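Local coordinates for ribosome-inactivating protein 3 (Zea mays, PDB 2PQI) that belongs to the plant ribosome-inactivating proteins, with a fold in which a mixed beta-sheet is packed against helices, at residues S17-S22 with T55-R60; S63-I68 with G83-F88. All blocks are in the same frame, centred on the assembly; numbering follows the deposited sequence.

Contact 1. Residues S17-S22 with T55-R60; sequences SAFIAS and TELKTR
Phe19 meets Thr55 and Leu57 with the far end of its ring: CZ comes within 3.9 Å of Leu57 CD2 and within 4.4 Å of Thr55 CB. The two approaches differ in direction. Thr55 CB lies near the plane of the phenyl ring, at its edge, whereas Leu57 CD2 comes in obliquely, and the phenylalanine and leucine side chains cross at about a right angle. Their torsions account for the meeting. In Phe19, CG stands anti to the backbone N (chi1 169°), which sends the ring off helix 16-28 toward strand 52-58. Leu57 has CG beside its own backbone N (chi1 -56°); its CB does not point at the helix, and the contact is recovered at the tip of the side chain, where the CD2 branch turns to the ring. The ring therefore does the bridging between backbones whose nearest alpha carbons, Phe19 CA and Thr55 CA, remain 10.0 Å apart. Residues 17-22 and 55-60 together bury 102 Å², and Phe19 alone supplies 53 Å² of this. Glu56 directs its CB away from the helix, leaving Thr55 and Leu57 as the two neighbours on the helix side of the strand. The surroundings complete the packing: the ring of Phe19 stacks with that of Phe7 in strand 2-8 and touches Tyr14, while Leu57 also leans on Phe7 and on Val133 of helix 126-137. The geometry thus identifies a helix-on-sheet joint in the mixed alpha-and-beta (alpha+beta) fold of the family. All three touching residues are buried and the atoms that meet are carbons, which implies that hydrophobic burial and van der Waals contact probably hold Phe19 against the strand.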
loop_
_atom_site.group_PDB
_atom_site.type_symbol
_atom_site.label_atom_id
_atom_site.label_comp_id
_atom_site.label_asym_id
_atom_site.label_seq_id
_atom_site.Cartn_x
_atom_site.Cartn_y
_atom_site.Cartn_z
ATOM N N SER A 17 -6.093 12.469 -2.626
ATOM C CA SER A 17 -4.771 13.086 -2.490
ATOM C C SER A 17 -4.504 13.632 -1.086
ATOM O O SER A 17 -3.410 13.473 -0.547
ATOM C CB SER A 17 -4.627 14.225 -3.496
ATOM O OG SER A 17 -5.651 15.193 -3.310
ATOM N N ALA A 18 -5.509 14.283 -0.509
ATOM C CA ALA A 18 -5.404 14.872 0.820
ATOM C C ALA A 18 -5.217 13.803 1.899
ATOM O O ALA A 18 -4.650 14.078 2.965
ATOM C CB ALA A 18 -6.653 15.713 1.117
ATOM N N PHE A 19 -5.719 12.599 1.624
ATOM C CA PHE A 19 -5.579 11.461 2.532
ATOM C C PHE A 19 -4.128 10.983 2.418
ATOM O O PHE A 19 -3.425 10.831 3.412
ATOM C CB PHE A 19 -6.541 10.343 2.104
ATOM C CG PHE A 19 -6.306 9.017 2.786
ATOM C CD1 PHE A 19 -6.454 8.885 4.169
ATOM C CD2 PHE A 19 -5.940 7.894 2.035
ATOM C CE1 PHE A 19 -6.253 7.644 4.795
ATOM C CE2 PHE A 19 -5.737 6.652 2.650
ATOM C CZ PHE A 19 -5.888 6.529 4.037
ATOM N N ILE A 20 -3.692 10.766 1.182
ATOM C CA ILE A 20 -2.335 10.318 0.907
ATOM C C ILE A 20 -1.312 11.276 1.516
ATOM O O ILE A 20 -0.416 10.854 2.246
ATOM C CB ILE A 20 -2.078 10.230 -0.617
ATOM C CG1 ILE A 20 -2.980 9.163 -1.247
ATOM C CG2 ILE A 20 -0.607 9.974 -0.879
ATOM C CD1 ILE A 20 -2.913 7.781 -0.578
ATOM N N ALA A 21 -1.445 12.564 1.203
ATOM C CA ALA A 21 -0.514 13.564 1.724
ATOM C C ALA A 21 -0.518 13.559 3.244
ATOM O O ALA A 21 0.530 13.657 3.874
ATOM C CB ALA A 21 -0.869 14.979 1.200
ATOM N N SER A 22 -1.701 13.437 3.833
ATOM C CA SER A 22 -1.811 13.422 5.286
ATOM C C SER A 22 -1.041 12.253 5.875
ATOM O O SER A 22 -0.193 12.447 6.754
ATOM C CB SER A 22 -3.270 13.325 5.728
ATOM O OG SER A 22 -3.355 13.422 7.136
ATOM N N THR A 55 -4.653 2.903 9.664
ATOM C CA THR A 55 -5.497 3.772 8.853
ATOM C C THR A 55 -6.932 3.317 8.733
ATOM O O THR A 55 -7.212 2.264 8.153
ATOM C CB THR A 55 -4.945 3.906 7.444
ATOM O OG1 THR A 55 -4.990 2.630 6.801
ATOM C CG2 THR A 55 -3.511 4.379 7.483
ATOM N N GLU A 56 -7.843 4.121 9.272
ATOM C CA GLU A 56 -9.251 3.783 9.207
ATOM C C GLU A 56 -9.944 4.348 7.970
ATOM O O GLU A 56 -9.835 5.530 7.652
ATOM C CB GLU A 56 -9.989 4.250 10.455
ATOM C CG GLU A 56 -11.420 3.775 10.469
ATOM C CD GLU A 56 -12.141 4.106 11.753
ATOM O OE1 GLU A 56 -11.750 3.569 12.816
ATOM O OE2 GLU A 56 -13.101 4.903 11.692
ATOM N N LEU A 57 -10.638 3.465 7.266
ATOM C CA LEU A 57 -11.379 3.820 6.075
ATOM C C LEU A 57 -12.840 3.602 6.462
ATOM O O LEU A 57 -13.243 2.486 6.829
ATOM C CB LEU A 57 -10.982 2.900 4.917
ATOM C CG LEU A 57 -9.489 2.837 4.558
ATOM C CD1 LEU A 57 -9.259 1.743 3.506
ATOM C CD2 LEU A 57 -8.994 4.204 4.040
ATOM N N LYS A 58 -13.632 4.668 6.422
ATOM C CA LYS A 58 -15.032 4.518 6.795
ATOM C C LYS A 58 -15.988 5.040 5.749
ATOM O O LYS A 58 -15.814 6.124 5.213
ATOM C CB LYS A 58 -15.307 5.193 8.138
ATOM C CG LYS A 58 -15.602 6.653 8.067
ATOM C CD LYS A 58 -16.258 7.103 9.362
ATOM C CE LYS A 58 -17.527 6.307 9.639
ATOM N NZ LYS A 58 -18.195 6.782 10.871
ATOM N N THR A 59 -16.993 4.233 5.448
ATOM C CA THR A 59 -17.996 4.594 4.464
ATOM C C THR A 59 -19.142 5.259 5.202
ATOM O O THR A 59 -18.947 5.816 6.278
ATOM C CB THR A 59 -18.514 3.350 3.735
ATOM O OG1 THR A 59 -18.940 2.377 4.701
ATOM C CG2 THR A 59 -17.424 2.764 2.856
ATOM N N ARG A 60 -20.338 5.210 4.637
ATOM C CA ARG A 60 -21.475 5.825 5.305
ATOM C C ARG A 60 -22.190 4.814 6.209
ATOM O O ARG A 60 -22.968 5.181 7.089
ATOM C CB ARG A 60 -22.425 6.421 4.260
ATOM C CG ARG A 60 -22.048 7.840 3.837
ATOM C CD ARG A 60 -22.764 8.254 2.563
ATOM N NE ARG A 60 -24.110 7.693 2.494
ATOM C CZ ARG A 60 -25.119 8.035 3.297
ATOM N NH1 ARG A 60 -24.942 8.952 4.243
ATOM N NH2 ARG A 60 -26.304 7.449 3.159
#

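Contact 2. Residues S63-I68 with G83-F88; sequences SITLAI and GVWWEF
The six-membered part of the Trp85 indole presses obliquely on strand 63-69, closest at CZ3, which lies 3.5 Å from Ala67 CB. This is the tight part of the contact: Trp85 CH2 is also only 4.0 Å from Ala67 CB, and the backbone carbonyl O of Thr65 lies 3.7 Å from Trp85 CZ3. The side chain of Thr65 fits more loosely, its methyl CG2 standing 4.2 Å from Trp85 CH2. Farther out the segments diverge, and Ser63, Gly83 and Val84 are partly exposed without touching across.

Strand 74-79 lies between the two strands of this contact, so their backbones are not sheet neighbours; Thr65 CA and Trp85 CA are 9.0 Å apart. Trp85 spans that interval because its CG sits beside the backbone N (chi1 -79°), laying the indole over the intervening strand, where it touches Arg79. Leu97, from a loop, packs on both Trp85 and Ala67.

The arrangement is a second-neighbour contact across one face of the sheet. With the small methyl of Ala67 accepting the indole and carbon meeting carbon at its closest point, the chemistry implies mainly apolar, dispersive packing, with the carbonyl of Thr65 merely alongside.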
loop_
_atom_site.group_PDB
_atom_site.type_symbol
_atom_site.label_atom_id
_atom_site.label_comp_id
_atom_site.label_asym_id
_atom_site.label_seq_id
_atom_site.Cartn_x
_atom_site.Cartn_y
_atom_site.Cartn_z
ATOM N N SER A 63 -17.004 0.442 8.373
ATOM C CA SER A 63 -15.596 0.833 8.289
ATOM C C SER A 63 -14.665 -0.291 8.698
ATOM O O SER A 63 -15.085 -1.299 9.275
ATOM C CB SER A 63 -15.312 2.045 9.185
ATOM O OG SER A 63 -15.541 1.731 10.548
ATOM N N ILE A 64 -13.391 -0.115 8.382
ATOM C CA ILE A 64 -12.364 -1.080 8.746
ATOM C C ILE A 64 -11.106 -0.295 9.050
ATOM O O ILE A 64 -10.968 0.864 8.632
ATOM C CB ILE A 64 -12.040 -2.085 7.607
ATOM C CG1 ILE A 64 -11.468 -1.358 6.396
ATOM C CG2 ILE A 64 -13.277 -2.856 7.218
ATOM C CD1 ILE A 64 -11.147 -2.291 5.250
ATOM N N THR A 65 -10.199 -0.911 9.799
ATOM C CA THR A 65 -8.941 -0.257 10.116
ATOM C C THR A 65 -7.811 -1.104 9.544
ATOM O O THR A 65 -7.727 -2.304 9.792
ATOM C CB THR A 65 -8.741 -0.079 11.636
ATOM O OG1 THR A 65 -9.749 0.796 12.154
ATOM C CG2 THR A 65 -7.368 0.523 11.919
ATOM N N LEU A 66 -6.971 -0.467 8.745
ATOM C CA LEU A 66 -5.849 -1.144 8.132
ATOM C C LEU A 66 -4.658 -1.109 9.078
ATOM O O LEU A 66 -4.388 -0.089 9.724
ATOM C CB LEU A 66 -5.461 -0.463 6.818
ATOM C CG LEU A 66 -6.508 -0.381 5.706
ATOM C CD1 LEU A 66 -5.885 0.306 4.497
ATOM C CD2 LEU A 66 -7.019 -1.772 5.339
ATOM N N ALA A 67 -3.954 -2.234 9.159
ATOM C CA ALA A 67 -2.776 -2.355 10.008
ATOM C C ALA A 67 -1.508 -2.464 9.168
ATOM O O ALA A 67 -1.065 -3.561 8.827
ATOM C CB ALA A 67 -2.908 -3.558 10.931
ATOM N N ILE A 68 -0.932 -1.314 8.838
ATOM C CA ILE A 68 0.172 -1.234 7.891
ATOM C C ILE A 68 1.488 -1.088 8.652
ATOM O O ILE A 68 1.616 -0.243 9.544
ATOM C CB ILE A 68 -0.039 -0.017 6.931
ATOM C CG1 ILE A 68 -1.326 -0.220 6.120
ATOM C CG2 ILE A 68 1.140 0.165 5.983
ATOM C CD1 ILE A 68 -1.827 1.038 5.445
ATOM N N GLY A 83 -14.724 -5.562 15.728
ATOM C CA GLY A 83 -13.483 -5.668 16.475
ATOM C C GLY A 83 -12.644 -6.900 16.196
ATOM O O GLY A 83 -11.770 -7.247 16.986
ATOM N N VAL A 84 -12.899 -7.565 15.077
ATOM C CA VAL A 84 -12.135 -8.753 14.731
ATOM C C VAL A 84 -10.967 -8.443 13.797
ATOM O O VAL A 84 -11.149 -7.849 12.743
ATOM C CB VAL A 84 -13.031 -9.802 14.062
ATOM C CG1 VAL A 84 -12.207 -11.038 13.701
ATOM C CG2 VAL A 84 -14.177 -10.164 14.991
ATOM N N TRP A 85 -9.764 -8.845 14.188
ATOM C CA TRP A 85 -8.585 -8.608 13.357
ATOM C C TRP A 85 -8.295 -9.819 12.473
ATOM O O TRP A 85 -8.284 -10.951 12.943
ATOM C CB TRP A 85 -7.347 -8.323 14.220
ATOM C CG TRP A 85 -7.242 -6.932 14.773
ATOM C CD1 TRP A 85 -7.520 -6.532 16.048
ATOM C CD2 TRP A 85 -6.792 -5.758 14.076
ATOM N NE1 TRP A 85 -7.273 -5.182 16.191
ATOM C CE2 TRP A 85 -6.827 -4.683 14.995
ATOM C CE3 TRP A 85 -6.372 -5.508 12.765
ATOM C CZ2 TRP A 85 -6.440 -3.384 14.644
ATOM C CZ3 TRP A 85 -5.990 -4.225 12.421
ATOM C CH2 TRP A 85 -6.030 -3.176 13.355
ATOM N N TRP A 86 -8.090 -9.576 11.186
ATOM C CA TRP A 86 -7.753 -10.635 10.240
ATOM C C TRP A 86 -6.354 -10.318 9.714
ATOM O O TRP A 86 -6.087 -9.185 9.322
ATOM C CB TRP A 86 -8.733 -10.663 9.071
ATOM C CG TRP A 86 -10.098 -11.130 9.436
ATOM C CD1 TRP A 86 -11.172 -10.351 9.784
ATOM C CD2 TRP A 86 -10.539 -12.491 9.531
ATOM N NE1 TRP A 86 -12.254 -11.149 10.094
ATOM C CE2 TRP A 86 -11.897 -12.464 9.952
ATOM C CE3 TRP A 86 -9.923 -13.730 9.304
ATOM C CZ2 TRP A 86 -12.649 -13.630 10.154
ATOM C CZ3 TRP A 86 -10.668 -14.897 9.501
ATOM C CH2 TRP A 86 -12.022 -14.835 9.927
ATOM N N GLU A 87 -5.473 -11.316 9.711
ATOM C CA GLU A 87 -4.089 -11.138 9.256
ATOM C C GLU A 87 -3.702 -12.060 8.095
ATOM O O GLU A 87 -4.079 -13.239 8.048
ATOM C CB GLU A 87 -3.129 -11.388 10.426
ATOM C CG GLU A 87 -1.661 -11.125 10.161
ATOM C CD GLU A 87 -0.825 -11.195 11.437
ATOM O OE1 GLU A 87 -1.417 -11.348 12.527
ATOM O OE2 GLU A 87 0.418 -11.098 11.363
ATOM N N PHE A 88 -2.960 -11.496 7.152
ATOM C CA PHE A 88 -2.463 -12.245 6.018
ATOM C C PHE A 88 -1.580 -13.367 6.566
ATOM O O PHE A 88 -0.764 -13.142 7.464
ATOM C CB PHE A 88 -1.617 -11.332 5.138
ATOM C CG PHE A 88 -2.412 -10.486 4.176
ATOM C CD1 PHE A 88 -2.234 -9.104 4.129
ATOM C CD2 PHE A 88 -3.261 -11.083 3.247
ATOM C CE1 PHE A 88 -2.870 -8.348 3.172
ATOM C CE2 PHE A 88 -3.897 -10.326 2.287
ATOM C CZ PHE A 88 -3.705 -8.964 2.247
#

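Contacts 1 and 2 are joined through adjacent antiparallel strands, 52-58 and 63-69, of one mixed sheet. Two probable backbone hydrogen bonds connect them directly: Leu66 N lies 2.8 Å from Thr55 O, and Leu57 N lies 3.0 Å from Ile64 O. Their side chains work on different faces. Leu66 touches Thr55 and Leu57 on the face that meets helix 16-28, whereas Thr65, which packs on Glu56, belongs to the face crossed by Trp85. From centre to centre, contact 1 and contact 2 are about 15 Å apart. In chain order contact 1 closes before contact 2 opens, so successive sheet strands receive first a helix residue, then a residue from a later strand.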